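Local coordinates for hemopexin fold protein CP4 (Vigna unguiculata, PDB 3OYO) that is of unsettled function but folds as a seed haemopexin, a four-bladed beta-propeller with calcium bound in its central channel, at residues V161-T165 and E166-G170; V108-T112 and V113-S117. All coordinates share one frame; numbering follows the deposited sequence.

Interaction 1: residues V161-T165 and E166-G170; sequences VLNGT and EFESG
Thr-165 is the hinge of two consecutive beta turns, a type II turn from Leu-162 to Thr-165 and a type I turn from Thr-165 to Glu-168, and it joins them through an ST turn. Its OG1 accepts from Phe-167 N two residues on, at 3.2 Å with an N-H...O angle of 144°, while the same hydroxyl donates back to Leu-162 O at 2.7 Å. These two bonds fix the rotation of the threonine: at chi1 73° OG1 sits between the backbone N and the carbonyl carbon, where it faces both partners. Leu-162 O also receives Thr-165 N, and both donors reach it from the same face of its plane. The backbone bond from Glu-168 N to Thr-165 O closes the second turn.

Glu-168 then folds back over the first turn. With CG anti to the backbone N (chi1 -175°) and the rest of the chain extended, it carries OE2 to Gly-164 N, 2.8 Å away, and the amide approaches from above the carboxylate plane. On the inner side, Leu-162 CD2 lies 4.2 Å from Phe-167 CD2, obliquely to the ring, whereas Thr-165 OG1 lies at the ring's edge. Glu-166 CD sits 3.7 Å above the centre of the Phe-167 ring. Leu-162 and Phe-167 both pack on Leu-185 of strand 182-187, so the turns are pinned to the sheet that follows. A compact double turn of this kind, set within the loop from helix 155-158 to strand 173-176, is part of the link between successive blades of the haemopexin propeller.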
ATOM      1  N   VAL A 161       9.267  17.303   5.103  1.00 15.52           N
ATOM      2  CA  VAL A 161      10.347  16.393   5.563  1.00 16.15           C
ATOM      3  C   VAL A 161      10.778  15.374   4.508  1.00 15.66           C
ATOM      4  O   VAL A 161      11.911  14.876   4.535  1.00 14.73           O
ATOM      5  CB  VAL A 161       9.985  15.651   6.871  1.00 17.00           C
ATOM      6  CG1 VAL A 161       9.985  16.605   7.999  1.00 18.44           C
ATOM      7  CG2 VAL A 161       8.657  14.852   6.734  1.00 17.94           C
ATOM      8  N   LEU A 162       9.883  15.049   3.571  1.00 12.40           N
ATOM      9  CA  LEU A 162      10.241  14.112   2.478  1.00 12.10           C
ATOM     10  C   LEU A 162      10.907  14.823   1.315  1.00 11.87           C
ATOM     11  O   LEU A 162      11.485  14.199   0.449  1.00 10.39           O
ATOM     12  CB  LEU A 162       9.017  13.322   1.983  1.00 10.00           C
ATOM     13  CG  LEU A 162       8.366  12.417   3.007  1.00  8.32           C
ATOM     14  CD1 LEU A 162       7.217  11.646   2.353  1.00  8.46           C
ATOM     15  CD2 LEU A 162       9.412  11.492   3.574  1.00  8.16           C
ATOM     16  N   ASN A 163      10.818  16.145   1.313  1.00 14.22           N
ATOM     17  CA  ASN A 163      11.518  16.953   0.324  1.00 16.31           C
ATOM     18  C   ASN A 163      13.039  16.762   0.457  1.00 16.65           C
ATOM     19  O   ASN A 163      13.626  16.916   1.540  1.00 24.33           O
ATOM     20  CB  ASN A 163      11.143  18.415   0.503  1.00 24.93           C
ATOM     21  CG  ASN A 163      11.430  19.224  -0.711  1.00 29.69           C
ATOM     22  OD1 ASN A 163      10.958  18.930  -1.802  1.00 37.38           O
ATOM     23  ND2 ASN A 163      12.199  20.260  -0.543  1.00 36.46           N
ATOM     24  N   GLY A 164      13.660  16.413  -0.663  1.00 17.17           N
ATOM     25  CA  GLY A 164      15.090  16.230  -0.699  1.00 16.21           C
ATOM     26  C   GLY A 164      15.472  14.796  -0.473  1.00 16.09           C
ATOM     27  O   GLY A 164      16.614  14.448  -0.655  1.00 16.80           O
ATOM     28  N   THR A 165      14.524  13.942  -0.120  1.00 17.03           N
ATOM     29  CA  THR A 165      14.821  12.524   0.111  1.00 16.23           C
ATOM     30  C   THR A 165      14.478  11.714  -1.147  1.00 16.95           C
ATOM     31  O   THR A 165      13.911  12.248  -2.105  1.00 17.25           O
ATOM     32  CB  THR A 165      13.975  11.974   1.269  1.00 13.22           C
ATOM     33  OG1 THR A 165      12.617  11.828   0.816  1.00 10.50           O
ATOM     34  CG2 THR A 165      14.011  12.946   2.467  1.00 12.18           C
ATOM     35  N   GLU A 166      14.774  10.425  -1.132  1.00 16.88           N
ATOM     36  CA  GLU A 166      14.474   9.568  -2.281  1.00 18.16           C
ATOM     37  C   GLU A 166      12.947   9.307  -2.505  1.00 16.66           C
ATOM     38  O   GLU A 166      12.538   8.866  -3.554  1.00 16.98           O
ATOM     39  CB  GLU A 166      15.334   8.296  -2.225  1.00 28.26           C
ATOM     40  CG  GLU A 166      14.580   7.015  -2.110  1.00 34.59           C
ATOM     41  CD  GLU A 166      14.316   6.595  -0.679  1.00 40.00           C
ATOM     42  OE1 GLU A 166      14.055   7.485   0.140  1.00 42.78           O
ATOM     43  OE2 GLU A 166      14.347   5.368  -0.385  1.00 43.39           O
ATOM     44  N   PHE A 167      12.126   9.658  -1.525  1.00 13.81           N
ATOM     45  CA  PHE A 167      10.662   9.601  -1.571  1.00 12.77           C
ATOM     46  C   PHE A 167      10.017  10.774  -2.282  1.00 13.35           C
ATOM     47  O   PHE A 167       8.847  10.707  -2.676  1.00 13.34           O
ATOM     48  CB  PHE A 167      10.110   9.522  -0.136  1.00 10.50           C
ATOM     49  CG  PHE A 167      10.579   8.312   0.604  1.00 10.62           C
ATOM     50  CD1 PHE A 167      10.099   7.040   0.277  1.00 10.79           C
ATOM     51  CD2 PHE A 167      11.560   8.416   1.584  1.00 11.03           C
ATOM     52  CE1 PHE A 167      10.568   5.894   0.955  1.00 10.40           C
ATOM     53  CE2 PHE A 167      12.061   7.266   2.254  1.00 10.92           C
ATOM     54  CZ  PHE A 167      11.548   6.003   1.938  1.00  8.95           C
ATOM     55  N   GLU A 168      10.778  11.855  -2.452  1.00 14.85           N
ATOM     56  CA  GLU A 168      10.269  13.074  -3.060  1.00 14.79           C
ATOM     57  C   GLU A 168       9.683  12.864  -4.438  1.00 14.87           C
ATOM     58  O   GLU A 168       8.684  13.526  -4.816  1.00 13.42           O
ATOM     59  CB  GLU A 168      11.388  14.138  -3.126  1.00 19.28           C
ATOM     60  CG  GLU A 168      10.912  15.487  -3.631  1.00 20.57           C
ATOM     61  CD  GLU A 168      12.023  16.514  -3.776  1.00 25.87           C
ATOM     62  OE1 GLU A 168      11.727  17.592  -4.325  1.00 27.70           O
ATOM     63  OE2 GLU A 168      13.174  16.253  -3.378  1.00 25.91           O
ATOM     64  N   SER A 169      10.306  11.986  -5.226  1.00 13.18           N
ATOM     65  CA  SER A 169       9.795  11.772  -6.583  1.00 14.02           C
ATOM     66  C   SER A 169       9.001  10.456  -6.743  1.00 13.29           C
ATOM     67  O   SER A 169       8.771   9.993  -7.853  1.00 17.69           O
ATOM     68  CB  SER A 169      10.893  11.870  -7.616  1.00 17.40           C
ATOM     69  OG  SER A 169      11.742  10.765  -7.460  1.00 22.21           O
ATOM     70  N   GLY A 170       8.600   9.860  -5.631  1.00 13.91           N
ATOM     71  CA  GLY A 170       7.851   8.627  -5.720  1.00 13.77           C
ATOM     72  C   GLY A 170       8.013   7.685  -4.565  1.00 13.64           C
ATOM     73  O   GLY A 170       9.050   7.665  -3.874  1.00 14.33           O
TER

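Interaction 2: residues V108-T112 and V113-S117; sequences VLNNT and VFEDS
From Leu-109 to Thr-112 the backbone makes a type II beta turn, with Asn-111 at positive phi (68°), and Glu-115 N then reaches back to Thr-112 O at 3.2 Å. That carbonyl has a second donor in an ordered water, which stands 2.7 Å from Thr-112 O and also receives Asp-116 N and donates to Asp-116 OD2, bridging the turn to the next bend of the chain. Thr-112 OG1 accepts from Phe-114 N, which makes an ST turn, and donates back to Leu-109 O at 2.6 Å; the turn lies on the chain that leads from helix 102-105 to strand 120-123, the innermost strand of the next propeller blade. In-plane with the Phe-114 ring and at its edge, the same OG1 approaches CD2 to 3.6 Å.

Leu-109 packs against Phe-114: its CD1 comes to 4.0 Å from Phe-114 CB, and the two side chains run obliquely to one another. Both touch Leu-132 of strand 129-134. On the outer side CG of Glu-115 lies anti to the backbone N (chi1 166°), which sends the extended chain back alongside Asn-111, pointing the same way. Its OE1 takes Asn-111 N at 2.8 Å; the N-H...O angle is 143°, and the donor stands well above the carboxylate plane. Glu-115 CB also packs against the carbonyl of Leu-109, 3.5 Å from its O, while the glutamate side chain touches Ala-103 of helix 102-105.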
ATOM      1  N   VAL A 108     -13.365  10.134 -10.242  1.00 10.81           N
ATOM      2  CA  VAL A 108     -12.621  11.356  -9.919  1.00 10.62           C
ATOM      3  C   VAL A 108     -11.155  11.304 -10.463  1.00 11.48           C
ATOM      4  O   VAL A 108     -10.485  12.354 -10.633  1.00 10.04           O
ATOM      5  CB  VAL A 108     -12.578  11.648  -8.393  1.00 10.27           C
ATOM      6  CG1 VAL A 108     -14.010  11.945  -7.821  1.00 10.95           C
ATOM      7  CG2 VAL A 108     -11.834  10.491  -7.639  1.00  9.75           C
ATOM      8  N   LEU A 109     -10.669  10.085 -10.722  1.00  8.76           N
ATOM      9  CA  LEU A 109      -9.280   9.924 -11.193  1.00  9.61           C
ATOM     10  C   LEU A 109      -9.203   9.925 -12.726  1.00  8.81           C
ATOM     11  O   LEU A 109      -8.105   9.932 -13.307  1.00  8.28           O
ATOM     12  CB  LEU A 109      -8.639   8.645 -10.592  1.00 10.01           C
ATOM     13  CG  LEU A 109      -8.689   8.519  -9.057  1.00  9.97           C
ATOM     14  CD1 LEU A 109      -7.871   7.277  -8.563  1.00  8.30           C
ATOM     15  CD2 LEU A 109      -8.077   9.755  -8.482  1.00  9.47           C
ATOM     16  N   ASN A 110     -10.362   9.943 -13.378  1.00 11.41           N
ATOM     17  CA  ASN A 110     -10.413   9.947 -14.827  1.00 11.25           C
ATOM     18  C   ASN A 110      -9.593  11.122 -15.351  1.00 10.93           C
ATOM     19  O   ASN A 110      -9.722  12.232 -14.851  1.00  6.04           O
ATOM     20  CB  ASN A 110     -11.840  10.023 -15.319  1.00 16.36           C
ATOM     21  CG  ASN A 110     -11.997   9.481 -16.716  1.00 20.24           C
ATOM     22  OD1 ASN A 110     -11.043   9.429 -17.476  1.00 25.91           O
ATOM     23  ND2 ASN A 110     -13.205   9.065 -17.063  1.00 25.18           N
ATOM     24  N   ASN A 111      -8.736  10.866 -16.334  1.00  8.55           N
ATOM     25  CA  ASN A 111      -7.915  11.890 -17.016  1.00  8.41           C
ATOM     26  C   ASN A 111      -6.839  12.510 -16.159  1.00  8.19           C
ATOM     27  O   ASN A 111      -6.376  13.609 -16.460  1.00  5.23           O
ATOM     28  CB  ASN A 111      -8.802  13.001 -17.656  1.00 13.02           C
ATOM     29  CG  ASN A 111      -9.618  12.487 -18.813  1.00 14.99           C
ATOM     30  OD1 ASN A 111     -10.801  12.818 -18.980  1.00 17.01           O
ATOM     31  ND2 ASN A 111      -9.022  11.593 -19.574  1.00 18.06           N
ATOM     32  N   THR A 112      -6.431  11.814 -15.097  1.00  8.30           N
ATOM     33  CA  THR A 112      -5.357  12.274 -14.225  1.00  8.81           C
ATOM     34  C   THR A 112      -4.206  11.298 -14.383  1.00  9.42           C
ATOM     35  O   THR A 112      -4.336  10.259 -15.046  1.00  9.88           O
ATOM     36  CB  THR A 112      -5.772  12.335 -12.686  1.00  8.16           C
ATOM     37  OG1 THR A 112      -6.035  10.998 -12.190  1.00  8.08           O
ATOM     38  CG2 THR A 112      -6.984  13.195 -12.490  1.00  6.29           C
ATOM     39  N   VAL A 113      -3.095  11.613 -13.741  1.00  9.99           N
ATOM     40  CA  VAL A 113      -1.965  10.713 -13.707  1.00 10.18           C
ATOM     41  C   VAL A 113      -2.240   9.414 -12.979  1.00 10.25           C
ATOM     42  O   VAL A 113      -1.489   8.468 -13.135  1.00 11.47           O
ATOM     43  CB  VAL A 113      -0.708  11.393 -13.137  1.00  6.89           C
ATOM     44  CG1 VAL A 113      -0.313  12.505 -14.080  1.00  5.17           C
ATOM     45  CG2 VAL A 113      -0.955  11.939 -11.698  1.00  5.93           C
ATOM     46  N   PHE A 114      -3.297   9.397 -12.157  1.00  9.69           N
ATOM     47  CA  PHE A 114      -3.702   8.209 -11.407  1.00  8.34           C
ATOM     48  C   PHE A 114      -4.474   7.212 -12.253  1.00  7.92           C
ATOM     49  O   PHE A 114      -4.516   6.036 -11.944  1.00  8.17           O
ATOM     50  CB  PHE A 114      -4.531   8.636 -10.207  1.00  8.51           C
ATOM     51  CG  PHE A 114      -3.788   9.495  -9.216  1.00  8.32           C
ATOM     52  CD1 PHE A 114      -2.977   8.898  -8.193  1.00  7.89           C
ATOM     53  CD2 PHE A 114      -3.907  10.895  -9.264  1.00  9.19           C
ATOM     54  CE1 PHE A 114      -2.304   9.711  -7.252  1.00  8.45           C
ATOM     55  CE2 PHE A 114      -3.241  11.715  -8.341  1.00  7.81           C
ATOM     56  CZ  PHE A 114      -2.431  11.123  -7.333  1.00  8.45           C
ATOM     57  N   GLU A 115      -5.121   7.685 -13.318  1.00  9.14           N
ATOM     58  CA  GLU A 115      -5.952   6.827 -14.164  1.00  9.82           C
ATOM     59  C   GLU A 115      -5.203   5.578 -14.666  1.00 10.30           C
ATOM     60  O   GLU A 115      -5.719   4.482 -14.566  1.00 10.19           O
ATOM     61  CB  GLU A 115      -6.454   7.628 -15.364  1.00 13.28           C
ATOM     62  CG  GLU A 115      -7.035   6.779 -16.455  1.00 15.85           C
ATOM     63  CD  GLU A 115      -7.853   7.586 -17.426  1.00 18.31           C
ATOM     64  OE1 GLU A 115      -7.496   8.720 -17.671  1.00 19.96           O
ATOM     65  OE2 GLU A 115      -8.856   7.078 -17.943  1.00 21.41           O
ATOM     66  N   ASP A 116      -3.988   5.763 -15.203  1.00 12.71           N
ATOM     67  CA  ASP A 116      -3.217   4.656 -15.824  1.00 13.12           C
ATOM     68  C   ASP A 116      -2.543   3.673 -14.863  1.00 12.26           C
ATOM     69  O   ASP A 116      -2.222   2.542 -15.250  1.00  8.99           O
ATOM     70  CB  ASP A 116      -2.227   5.187 -16.860  1.00 42.10           C
ATOM     71  CG  ASP A 116      -2.929   5.800 -18.066  1.00 42.10           C
ATOM     72  OD1 ASP A 116      -3.941   5.221 -18.560  1.00 44.74           O
ATOM     73  OD2 ASP A 116      -2.479   6.879 -18.515  1.00 45.92           O
ATOM     74  N   SER A 117      -2.353   4.105 -13.614  1.00 10.23           N
ATOM     75  CA  SER A 117      -1.768   3.293 -12.558  1.00  9.01           C
ATOM     76  C   SER A 117      -1.502   4.187 -11.340  1.00  8.87           C
ATOM     77  O   SER A 117      -1.420   5.410 -11.445  1.00  6.43           O
ATOM     78  CB  SER A 117      -0.445   2.640 -13.005  1.00  7.95           C
ATOM     79  OG  SER A 117       0.615   3.610 -13.080  1.00  7.56           O
TER
HETATM   80  O   HOH W   1      -2.733   8.395 -16.119  1.00 19.60           O

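Interactions 1 and 2 occupy corresponding places in two successive inter-blade linkers, the residues of interaction 2 preceding their counterparts by 53 positions. Their centres are 22 Å apart and their nearest atoms about 10 Å, so they do not touch; each centre lies 17 Å from that of the chain. The correspondence extends to their surroundings: Lys-187 binds Glu-166 O and Gly-170 O, as Lys-134 binds Val-113 O and Ser-117 O. Each linker is soon followed by a calcium-site residue, Asp-172 after 166-170 and Asp-119 after 113-117. The side chains of Phe-167 and Phe-114 each lie about 11 Å from a bound calcium ion.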